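Local coordinates for protein ribokinase RBSK (Mycobacterium tuberculosis, PDB 3GO6) that probably phosphorylates D-ribose at O-5 with ATP and magnesium, as a homodimeric ribokinase of the PfkB carbohydrate kinase family, at residues Gln187-Ile192 / Asn204-Pro209; Ala251-Ala256 / Arg273-Ala278; Ala142-Leu147 / Ala168-Met173; Ala132-Val137 / Val155-Ala160. All blocks are in the same frame, centred on the assembly; numbering follows the deposited sequence.

Contact 1: Gln187-Ile192 / Asn204-Pro209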
loop_
_atom_site.group_PDB
_atom_site.type_symbol
_atom_site.label_atom_id
_atom_site.label_comp_id
_atom_site.label_asym_id
_atom_site.label_seq_id
_atom_site.Cartn_x
_atom_site.Cartn_y
_atom_site.Cartn_z
ATOM N N GLN A 187 2.678 21.547 23.150
ATOM C CA GLN A 187 2.574 22.122 24.490
ATOM C C GLN A 187 1.541 23.238 24.538
ATOM O O GLN A 187 0.772 23.317 25.489
ATOM C CB GLN A 187 3.940 22.583 24.996
ATOM C CG GLN A 187 4.852 21.422 25.349
ATOM C CD GLN A 187 6.312 21.817 25.381
ATOM O OE1 GLN A 187 6.694 22.894 24.905
ATOM N NE2 GLN A 187 7.144 20.937 25.923
ATOM N N ASP A 188 1.504 24.070 23.496
ATOM C CA ASP A 188 0.512 25.133 23.382
ATOM C C ASP A 188 -0.894 24.567 23.212
ATOM O O ASP A 188 -1.837 25.082 23.790
ATOM C CB ASP A 188 0.843 26.084 22.222
ATOM C CG ASP A 188 2.099 26.927 22.486
ATOM O OD1 ASP A 188 2.569 26.967 23.645
ATOM O OD2 ASP A 188 2.622 27.537 21.527
ATOM N N LEU A 189 -1.033 23.512 22.409
ATOM C CA LEU A 189 -2.345 22.870 22.257
ATOM C C LEU A 189 -2.779 22.195 23.561
ATOM O O LEU A 189 -3.929 22.318 23.966
ATOM C CB LEU A 189 -2.350 21.875 21.078
ATOM C CG LEU A 189 -3.677 21.206 20.673
ATOM C CD1 LEU A 189 -4.809 22.200 20.486
ATOM C CD2 LEU A 189 -3.465 20.387 19.409
ATOM N N ALA A 190 -1.856 21.502 24.223
ATOM C CA ALA A 190 -2.182 20.804 25.480
ATOM C C ALA A 190 -2.671 21.777 26.570
ATOM O O ALA A 190 -3.614 21.473 27.319
ATOM C CB ALA A 190 -0.995 19.986 25.961
ATOM N N ALA A 191 -2.057 22.959 26.610
ATOM C CA ALA A 191 -2.387 24.021 27.585
ATOM C C ALA A 191 -3.853 24.417 27.545
ATOM O O ALA A 191 -4.420 24.804 28.568
ATOM C CB ALA A 191 -1.490 25.266 27.349
ATOM N N ILE A 192 -4.479 24.295 26.375
ATOM C CA ILE A 192 -5.860 24.749 26.194
ATOM C C ILE A 192 -6.914 23.668 25.865
ATOM O O ILE A 192 -8.109 23.964 25.864
ATOM C CB ILE A 192 -5.961 25.918 25.149
ATOM C CG1 ILE A 192 -5.506 25.468 23.754
ATOM C CG2 ILE A 192 -5.137 27.135 25.611
ATOM C CD1 ILE A 192 -5.852 26.463 22.641
ATOM N N ASN A 204 0.718 8.854 27.021
ATOM C CA ASN A 204 2.052 9.038 27.618
ATOM C C ASN A 204 2.849 10.150 26.927
ATOM O O ASN A 204 3.589 10.868 27.580
ATOM C CB ASN A 204 2.885 7.748 27.538
ATOM C CG ASN A 204 2.371 6.645 28.447
ATOM O OD1 ASN A 204 1.648 6.905 29.419
ATOM N ND2 ASN A 204 2.758 5.392 28.144
ATOM N N ASP A 205 2.703 10.272 25.604
ATOM C CA ASP A 205 3.445 11.252 24.831
ATOM C C ASP A 205 2.900 12.673 24.926
ATOM O O ASP A 205 3.623 13.625 24.645
ATOM C CB ASP A 205 3.531 10.840 23.354
ATOM C CG ASP A 205 4.614 11.600 22.600
ATOM O OD1 ASP A 205 5.814 11.391 22.906
ATOM O OD2 ASP A 205 4.279 12.411 21.700
ATOM N N TRP A 206 1.635 12.817 25.295
ATOM C CA TRP A 206 0.973 14.119 25.331
ATOM C C TRP A 206 1.570 15.009 26.451
ATOM O O TRP A 206 1.796 14.525 27.555
ATOM C CB TRP A 206 -0.521 13.919 25.547
ATOM C CG TRP A 206 -1.367 15.154 25.406
ATOM C CD1 TRP A 206 -2.066 15.780 26.391
ATOM C CD2 TRP A 206 -1.637 15.882 24.194
ATOM N NE1 TRP A 206 -2.739 16.876 25.873
ATOM C CE2 TRP A 206 -2.494 16.952 24.528
ATOM C CE3 TRP A 206 -1.229 15.736 22.863
ATOM C CZ2 TRP A 206 -2.963 17.867 23.577
ATOM C CZ3 TRP A 206 -1.686 16.658 21.919
ATOM C CH2 TRP A 206 -2.546 17.701 22.277
ATOM N N PRO A 207 1.841 16.293 26.153
ATOM C CA PRO A 207 2.594 17.169 27.095
ATOM C C PRO A 207 2.036 17.377 28.518
ATOM O O PRO A 207 2.815 17.338 29.481
ATOM C CB PRO A 207 2.674 18.502 26.344
ATOM C CG PRO A 207 2.566 18.099 24.876
ATOM C CD PRO A 207 1.529 17.007 24.899
ATOM N N SER A 208 0.738 17.627 28.660
ATOM C CA SER A 208 0.168 17.982 29.967
ATOM C C SER A 208 -1.311 17.639 29.947
ATOM O O SER A 208 -1.918 17.678 28.873
ATOM C CB SER A 208 0.354 19.483 30.251
ATOM O OG SER A 208 -0.351 20.297 29.313
ATOM N N PRO A 209 -1.901 17.315 31.123
ATOM C CA PRO A 209 -3.270 16.818 31.143
ATOM C C PRO A 209 -4.308 17.877 30.819
ATOM O O PRO A 209 -4.154 19.036 31.239
ATOM C CB PRO A 209 -3.462 16.297 32.579
ATOM C CG PRO A 209 -2.305 16.749 33.354
ATOM C CD PRO A 209 -1.314 17.407 32.475
HETATM O O HOH W 1 1.313 22.144 28.049
HETATM O O HOH W 2 -3.984 18.861 27.537
HETATM O O HOH W 3 -2.472 21.031 30.422
#
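Ala190 meets Trp206, Pro207 and Ser208 at once, and most of the apolar contact runs through its methyl group. Ala190 CB approaches the indole obliquely, near its rim, 3.7 Å from Trp206 CE2. Ala190 CB also touches Pro207 CB at 4.0 Å. Leu189 comes to the ring from its edge, near the plane, with Leu189 CG 4.0 Å from Trp206 CH2. The indole is swung toward the helix because Trp206 CG stands anti to the backbone N (chi1 -171°). On the outer side, Gln187 CG packs on Pro207 CB at 3.8 Å.

No direct hydrogen bond links the two segments, and water makes the polar connection. One water accepts from Trp206 NE1 at 2.9 Å, in the plane of the ring. It donates to the carbonyl oxygens of Ala190 and Ser208, so the indole N-H is satisfied. A second water joins Gln187 O to Ser208 OG. A third lies between Ser208 OG and Pro209 O, with a weak bond to Ala190 O.

Trp206 is the first residue past helix 200-205. Here the chain leaving that helix packs against helix 183-192. The indole also touches Val174 of strand 171-175 and Leu151, while Leu189 reaches Ala162 of helix 155-167.

Contact 2: Ala251-Ala256 / Arg273-Ala278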
loop_
_atom_site.group_PDB
_atom_site.type_symbol
_atom_site.label_atom_id
_atom_site.label_comp_id
_atom_site.label_asym_id
_atom_site.label_seq_id
_atom_site.Cartn_x
_atom_site.Cartn_y
_atom_site.Cartn_z
ATOM N N ALA A 251 -13.963 8.508 18.745
ATOM C CA ALA A 251 -13.720 9.956 18.847
ATOM C C ALA A 251 -14.867 10.770 18.255
ATOM O O ALA A 251 -15.318 11.763 18.856
ATOM C CB ALA A 251 -12.400 10.324 18.176
ATOM N N GLY A 252 -15.348 10.352 17.081
ATOM C CA GLY A 252 -16.438 11.076 16.410
ATOM C C GLY A 252 -17.716 11.003 17.215
ATOM O O GLY A 252 -18.447 12.001 17.343
ATOM N N VAL A 253 -18.001 9.826 17.761
ATOM C CA VAL A 253 -19.186 9.663 18.629
ATOM C C VAL A 253 -19.062 10.454 19.940
ATOM O O VAL A 253 -20.055 11.034 20.417
ATOM C CB VAL A 253 -19.497 8.172 18.905
ATOM C CG1 VAL A 253 -20.637 8.022 19.946
ATOM C CG2 VAL A 253 -19.863 7.498 17.603
ATOM N N LEU A 254 -17.861 10.487 20.513
ATOM C CA LEU A 254 -17.631 11.300 21.699
ATOM C C LEU A 254 -17.940 12.770 21.387
ATOM O O LEU A 254 -18.654 13.448 22.160
ATOM C CB LEU A 254 -16.205 11.128 22.242
ATOM C CG LEU A 254 -16.018 11.628 23.679
ATOM C CD1 LEU A 254 -16.660 10.637 24.660
ATOM C CD2 LEU A 254 -14.546 11.821 24.035
ATOM N N ALA A 255 -17.421 13.262 20.259
ATOM C CA ALA A 255 -17.673 14.653 19.838
ATOM C C ALA A 255 -19.162 14.931 19.635
ATOM O O ALA A 255 -19.651 16.016 19.986
ATOM C CB ALA A 255 -16.892 14.994 18.562
ATOM N N ALA A 256 -19.871 13.947 19.078
ATOM C CA ALA A 256 -21.297 14.083 18.772
ATOM C C ALA A 256 -22.189 14.083 20.021
ATOM O O ALA A 256 -23.374 14.454 19.934
ATOM C CB ALA A 256 -21.729 12.967 17.842
ATOM N N ARG A 273 -20.009 6.450 27.536
ATOM C CA ARG A 273 -20.707 5.169 27.332
ATOM C C ARG A 273 -21.058 4.942 25.863
ATOM O O ARG A 273 -20.866 3.848 25.340
ATOM C CB ARG A 273 -21.970 5.069 28.200
ATOM C CG ARG A 273 -21.627 4.756 29.656
ATOM C CD ARG A 273 -22.807 4.926 30.603
ATOM N NE ARG A 273 -22.391 4.585 31.963
ATOM C CZ ARG A 273 -23.100 4.805 33.073
ATOM N NH1 ARG A 273 -24.289 5.396 33.013
ATOM N NH2 ARG A 273 -22.608 4.431 34.257
ATOM N N ARG A 274 -21.588 5.973 25.215
ATOM C CA ARG A 274 -21.990 5.869 23.816
ATOM C C ARG A 274 -20.769 5.670 22.915
ATOM O O ARG A 274 -20.801 4.857 22.003
ATOM C CB ARG A 274 -22.792 7.105 23.410
ATOM C CG ARG A 274 -24.188 7.127 24.082
ATOM C CD ARG A 274 -25.027 8.340 23.714
ATOM N NE ARG A 274 -25.443 8.276 22.319
ATOM C CZ ARG A 274 -26.441 7.528 21.850
ATOM N NH1 ARG A 274 -27.156 6.761 22.678
ATOM N NH2 ARG A 274 -26.718 7.534 20.545
ATOM N N ALA A 275 -19.697 6.409 23.188
ATOM C CA ALA A 275 -18.468 6.298 22.400
ATOM C C ALA A 275 -17.871 4.896 22.560
ATOM O O ALA A 275 -17.432 4.280 21.573
ATOM C CB ALA A 275 -17.452 7.410 22.799
ATOM N N CYS A 276 -17.899 4.367 23.788
ATOM C CA CYS A 276 -17.401 3.004 24.047
ATOM C C CYS A 276 -18.212 1.962 23.279
ATOM O O CYS A 276 -17.635 1.071 22.652
ATOM C CB CYS A 276 -17.394 2.674 25.554
ATOM S SG CYS A 276 -15.976 3.334 26.431
ATOM N N ALA A 277 -19.538 2.093 23.301
ATOM C CA ALA A 277 -20.398 1.167 22.562
ATOM C C ALA A 277 -20.167 1.246 21.065
ATOM O O ALA A 277 -20.092 0.218 20.399
ATOM C CB ALA A 277 -21.889 1.401 22.886
ATOM N N ALA A 278 -20.070 2.462 20.526
ATOM C CA ALA A 278 -19.879 2.636 19.079
ATOM C C ALA A 278 -18.539 2.074 18.608
ATOM O O ALA A 278 -18.467 1.422 17.557
ATOM C CB ALA A 278 -20.031 4.102 18.678
#
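Val253 sets both its methyl groups against helix 273-278, and the contact is built round it. Val253 CG1 is anti to the backbone N (chi1 173°) and rests on the backbone of the facing helix, 3.7 Å from Ala275 CA. Val253 CG1 also meets Arg274 O at 3.8 Å and Arg274 CB at 4.2 Å. Val253 CG2 goes to the next turn and touches Ala278 CB at 3.6 Å. The two branches thus sit on successive turns of one helix. Leu254 adds a second apolar contact, with Leu254 CD1 3.8 Å from Ala275 CB. Ala275 is therefore touched by both residues, Leu254 at its methyl and Val253 mainly at its CA.

The helix axes run nearly antiparallel, at 153°, and come within 8.1 Å of each other. The small side chains of Ala275 and Ala278 are consistent with this close approach. No hydrogen bond crosses between the segments. The polar part of Arg274 is engaged elsewhere: NH1 forms a salt bridge with Asp299 of helix 295-303, and NE makes a weak hydrogen bond to Asn257 OD1. Its CB is what borders Val253.

All five touching residues are buried. Cys276 points away from segment 251-256; it belongs to an ADP site seen for this protein, though no ADP is bound to this chain. Leu254 leans on Val195 and Ile197 of strand 195-199, so helix 246-257 packs on the large sheet. Helix 265-282 lies beside it, and helix 295-303 touches Arg274 and Ala278 through Ile298.

Contact 3: Ala142-Leu147 / Ala168-Met173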
loop_
_atom_site.group_PDB
_atom_site.type_symbol
_atom_site.label_atom_id
_atom_site.label_comp_id
_atom_site.label_asym_id
_atom_site.label_seq_id
_atom_site.Cartn_x
_atom_site.Cartn_y
_atom_site.Cartn_z
ATOM N N ALA A 142 -16.330 28.190 12.521
ATOM C CA ALA A 142 -17.517 29.038 12.676
ATOM C C ALA A 142 -18.694 28.207 13.169
ATOM O O ALA A 142 -18.905 27.073 12.713
ATOM C CB ALA A 142 -17.866 29.732 11.356
ATOM N N ASN A 143 -19.439 28.766 14.116
ATOM C CA ASN A 143 -20.692 28.178 14.587
ATOM C C ASN A 143 -20.592 26.683 14.911
ATOM O O ASN A 143 -21.310 25.858 14.323
ATOM C CB ASN A 143 -21.821 28.422 13.573
ATOM C CG ASN A 143 -21.911 29.877 13.131
ATOM O OD1 ASN A 143 -21.818 30.182 11.935
ATOM N ND2 ASN A 143 -22.068 30.783 14.097
ATOM N N CYS A 144 -19.676 26.319 15.805
ATOM C CA CYS A 144 -19.666 24.934 16.272
ATOM C C CYS A 144 -19.795 24.843 17.778
ATOM O O CYS A 144 -19.509 25.798 18.505
ATOM C CB CYS A 144 -18.467 24.130 15.741
ATOM S SG CYS A 144 -16.885 24.379 16.576
ATOM N N ASP A 145 -20.274 23.689 18.221
ATOM C CA ASP A 145 -20.384 23.357 19.633
ATOM C C ASP A 145 -19.125 22.607 20.094
ATOM O O ASP A 145 -18.613 22.841 21.197
ATOM C CB ASP A 145 -21.645 22.523 19.839
ATOM C CG ASP A 145 -22.905 23.306 19.490
ATOM O OD1 ASP A 145 -22.958 24.505 19.839
ATOM O OD2 ASP A 145 -23.809 22.744 18.852
ATOM N N VAL A 146 -18.624 21.723 19.226
ATOM C CA VAL A 146 -17.398 20.958 19.511
ATOM C C VAL A 146 -16.447 21.025 18.310
ATOM O O VAL A 146 -16.847 20.719 17.183
ATOM C CB VAL A 146 -17.713 19.468 19.816
ATOM C CG1 VAL A 146 -16.422 18.667 20.106
ATOM C CG2 VAL A 146 -18.696 19.328 20.989
ATOM N N LEU A 147 -15.210 21.450 18.555
ATOM C CA LEU A 147 -14.127 21.260 17.589
ATOM C C LEU A 147 -13.439 19.920 17.873
ATOM O O LEU A 147 -13.039 19.654 18.997
ATOM C CB LEU A 147 -13.090 22.392 17.653
ATOM C CG LEU A 147 -11.717 22.033 17.040
ATOM C CD1 LEU A 147 -11.711 22.093 15.525
ATOM C CD2 LEU A 147 -10.603 22.860 17.610
ATOM N N ALA A 168 -14.866 31.223 20.924
ATOM C CA ALA A 168 -16.313 31.110 20.718
ATOM C C ALA A 168 -16.969 30.153 21.718
ATOM O O ALA A 168 -18.135 29.772 21.556
ATOM C CB ALA A 168 -16.613 30.682 19.282
ATOM N N ASP A 169 -16.214 29.803 22.760
ATOM C CA ASP A 169 -16.621 28.860 23.820
ATOM C C ASP A 169 -17.124 27.502 23.308
ATOM O O ASP A 169 -18.014 26.896 23.908
ATOM C CB ASP A 169 -17.589 29.506 24.843
ATOM C CG ASP A 169 -17.751 28.668 26.142
ATOM O OD1 ASP A 169 -16.736 28.153 26.698
ATOM O OD2 ASP A 169 -18.911 28.526 26.614
ATOM N N ALA A 170 -16.531 27.028 22.210
ATOM C CA ALA A 170 -16.708 25.640 21.762
ATOM C C ALA A 170 -15.780 24.715 22.540
ATOM O O ALA A 170 -14.687 25.123 22.959
ATOM C CB ALA A 170 -16.423 25.523 20.288
ATOM N N VAL A 171 -16.197 23.463 22.709
ATOM C CA VAL A 171 -15.322 22.444 23.277
ATOM C C VAL A 171 -14.101 22.174 22.368
ATOM O O VAL A 171 -14.253 21.919 21.176
ATOM C CB VAL A 171 -16.087 21.124 23.509
ATOM C CG1 VAL A 171 -15.136 20.021 24.026
ATOM C CG2 VAL A 171 -17.251 21.347 24.466
ATOM N N VAL A 172 -12.899 22.230 22.938
ATOM C CA VAL A 172 -11.696 21.830 22.215
ATOM C C VAL A 172 -11.400 20.355 22.524
ATOM O O VAL A 172 -11.030 20.001 23.640
ATOM C CB VAL A 172 -10.473 22.722 22.526
ATOM C CG1 VAL A 172 -9.247 22.197 21.809
ATOM C CG2 VAL A 172 -10.748 24.181 22.116
ATOM N N MET A 173 -11.564 19.507 21.513
ATOM C CA MET A 173 -11.372 18.068 21.660
ATOM C C MET A 173 -10.289 17.598 20.692
ATOM O O MET A 173 -10.409 17.786 19.468
ATOM C CB MET A 173 -12.712 17.355 21.413
ATOM C CG MET A 173 -12.694 15.819 21.639
ATOM S SD MET A 173 -14.308 15.032 21.374
ATOM C CE MET A 173 -15.194 15.562 22.841
#
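Val146 and Val171 lie side by side in neighbouring parallel strands and point the same way. Val146 CG2 meets Val171 CB at 4.0 Å. The other branch, CG1, stands anti to the backbone N (chi1 180°) and reaches along the sheet to Met173 CB, where the side chains meet at a slant. Leu147 and Val172 project from the other face, but touch loosely, with Leu147 CD2 and Val172 CG1 4.5 Å apart. Before the strands begin, Ala170 CB points at the facing chain. Ala170 CB lies 3.6 Å from Cys144 O and 3.9 Å from Cys144 SG.

Three backbone hydrogen bonds fix the register: Val171 N to Asp145 O (2.9 Å), Leu147 N to Val171 O (2.8 Å) and Met173 N to Leu147 O (2.9 Å). The first donor is tilted 24° from the carbonyl plane. The Asp145 carboxylate turns away to a salt bridge with Arg21.

Strands 146-149 and 171-175 are joined by helix 155-167, which ends in a Schellman motif with Asp169 as C-prime residue. Leu147 and Val172 lie beneath that helix. This is a beta-alpha-beta crossover in the central sheet of the ribokinase fold.

Contact 4: Ala132-Val137 / Val155-Ala160; sequences AHLTPV and VATALA
The irregular chain 132-137 passes beside the first turns of helix 155-167, with backbones nearest at Pro136 and Thr157, whose CA atoms are 5.2 Å apart. Thr157 carries the contact. Thr157 OG1 donates a hydrogen bond to Leu134 O at 2.5 Å, a length that is doubtful in detail. The hydroxyl comes in off the carbonyl plane by 24°, and the C=O...OG1 angle is 141°. It is the one hydrogen bond between the two segments.

The rotation of Thr157 serves two partners. OG1 lies anti to the carbonyl carbon (chi1 -62°) and faces the loop backbone. Thr157 CG2 is anti to the backbone N and turns to Leu134, 3.9 Å from Leu134 CD2. The Leu134 and Thr157 side chains cross at about a right angle. The same residue of the loop thus gives its carbonyl to the hydroxyl and its side chain to the methyl.

One turn further on, Ala160 presents its methyl to the ring of Pro136. Ala160 CB is 3.6 Å from Pro136 CG and 3.8 Å from Pro136 CB. Pro136 CD lies 3.9 Å from Thr157 OG1. Pro136 therefore borders both turns. Its ring is at the exposed side, whereas Leu134 is buried and also touches Ile153 and Val103.

Here the connection from strand 122-127 to strand 146-149 is pinned on the crossover helix of the next beta-alpha-beta unit. The contact is structural packing on the outside of the alpha/beta domain typical of PfkB kinases, with the side chain of Leu134 about 13 Å from the bound ribose.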
loop_
_atom_site.group_PDB
_atom_site.type_symbol
_atom_site.label_atom_id
_atom_site.label_comp_id
_atom_site.label_asym_id
_atom_site.label_seq_id
_atom_site.Cartn_x
_atom_site.Cartn_y
_atom_site.Cartn_z
ATOM N N ALA A 132 -0.529 17.525 5.091
ATOM C CA ALA A 132 0.632 18.196 5.688
ATOM C C ALA A 132 0.706 19.684 5.319
ATOM O O ALA A 132 1.472 20.438 5.915
ATOM C CB ALA A 132 1.940 17.487 5.268
ATOM N N HIS A 133 -0.097 20.103 4.353
ATOM C CA HIS A 133 -0.095 21.498 3.906
ATOM C C HIS A 133 -1.386 22.243 4.212
ATOM O O HIS A 133 -1.655 23.271 3.606
ATOM C CB HIS A 133 0.225 21.571 2.414
ATOM C CG HIS A 133 1.502 20.879 2.065
ATOM N ND1 HIS A 133 2.739 21.385 2.415
ATOM C CD2 HIS A 133 1.732 19.687 1.469
ATOM C CE1 HIS A 133 3.678 20.546 2.011
ATOM N NE2 HIS A 133 3.095 19.505 1.443
ATOM N N LEU A 134 -2.194 21.702 5.122
ATOM C CA LEU A 134 -3.374 22.411 5.601
ATOM C C LEU A 134 -2.978 23.587 6.507
ATOM O O LEU A 134 -2.412 23.383 7.584
ATOM C CB LEU A 134 -4.336 21.470 6.349
ATOM C CG LEU A 134 -5.624 22.143 6.850
ATOM C CD1 LEU A 134 -6.519 22.562 5.690
ATOM C CD2 LEU A 134 -6.402 21.259 7.837
ATOM N N THR A 135 -3.286 24.806 6.058
ATOM C CA THR A 135 -3.064 26.020 6.843
ATOM C C THR A 135 -4.412 26.454 7.429
ATOM O O THR A 135 -5.455 26.013 6.957
ATOM C CB THR A 135 -2.465 27.186 5.988
ATOM O OG1 THR A 135 -3.336 27.477 4.892
ATOM C CG2 THR A 135 -1.088 26.832 5.458
ATOM N N PRO A 136 -4.401 27.289 8.479
ATOM C CA PRO A 136 -5.682 27.631 9.121
ATOM C C PRO A 136 -6.712 28.306 8.184
ATOM O O PRO A 136 -6.438 29.361 7.616
ATOM C CB PRO A 136 -5.267 28.562 10.264
ATOM C CG PRO A 136 -3.807 28.279 10.496
ATOM C CD PRO A 136 -3.251 27.915 9.156
ATOM N N VAL A 137 -7.867 27.661 8.002
ATOM C CA VAL A 137 -8.956 28.195 7.163
ATOM C C VAL A 137 -9.787 29.132 8.059
ATOM O O VAL A 137 -10.245 28.717 9.133
ATOM C CB VAL A 137 -9.824 27.046 6.521
ATOM C CG1 VAL A 137 -11.017 27.599 5.730
ATOM C CG2 VAL A 137 -8.968 26.131 5.614
ATOM N N VAL A 155 0.437 20.567 13.498
ATOM C CA VAL A 155 -0.041 20.858 14.856
ATOM C C VAL A 155 -0.406 22.345 15.002
ATOM O O VAL A 155 -1.368 22.684 15.685
ATOM C CB VAL A 155 0.931 20.367 15.972
ATOM C CG1 VAL A 155 0.319 20.634 17.358
ATOM C CG2 VAL A 155 1.174 18.869 15.826
ATOM N N ALA A 156 0.331 23.220 14.314
ATOM C CA ALA A 156 0.039 24.665 14.343
ATOM C C ALA A 156 -1.336 24.981 13.757
ATOM O O ALA A 156 -1.984 25.946 14.162
ATOM C CB ALA A 156 1.114 25.443 13.607
ATOM N N THR A 157 -1.779 24.183 12.782
ATOM C CA THR A 157 -3.139 24.318 12.250
ATOM C C THR A 157 -4.221 23.832 13.227
ATOM O O THR A 157 -5.244 24.501 13.408
ATOM C CB THR A 157 -3.277 23.588 10.899
ATOM O OG1 THR A 157 -2.380 24.193 9.956
ATOM C CG2 THR A 157 -4.719 23.665 10.373
ATOM N N ALA A 158 -4.020 22.664 13.833
ATOM C CA ALA A 158 -4.855 22.215 14.950
ATOM C C ALA A 158 -4.963 23.287 16.054
ATOM O O ALA A 158 -6.058 23.589 16.535
ATOM C CB ALA A 158 -4.287 20.911 15.537
ATOM N N LEU A 159 -3.808 23.847 16.436
ATOM C CA LEU A 159 -3.716 24.888 17.471
ATOM C C LEU A 159 -4.509 26.143 17.115
ATOM O O LEU A 159 -5.258 26.652 17.944
ATOM C CB LEU A 159 -2.245 25.257 17.741
ATOM C CG LEU A 159 -1.959 26.358 18.780
ATOM C CD1 LEU A 159 -2.479 25.949 20.147
ATOM C CD2 LEU A 159 -0.461 26.659 18.853
ATOM N N ALA A 160 -4.355 26.636 15.889
ATOM C CA ALA A 160 -5.152 27.769 15.415
ATOM C C ALA A 160 -6.649 27.497 15.478
ATOM O O ALA A 160 -7.409 28.349 15.919
ATOM C CB ALA A 160 -4.749 28.170 14.017
#

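All four contacts belong to one alpha/beta domain. Along the chain, contacts 3 and 4 interlock: 132-137, 142-147, 155-160 and 168-173 alternate. Contact 1 follows, then contact 2. Contact 3 lies in the large sheet, and helix 155-167, used by contact 4, bridges its two strands. Contacts 3 and 4 have centres 16 Å apart and do not touch. Contact 1 packs on contact 4 through Leu189 and Leu159. Contact 2 meets contact 3 where Met173 touches Ala255 and Leu254. Contacts 2 and 4 are 25 Å apart between centres, on opposite sides of the chain's centre. Contact 3 is strand pairing within the sheet, and the other three join helices and loops around it.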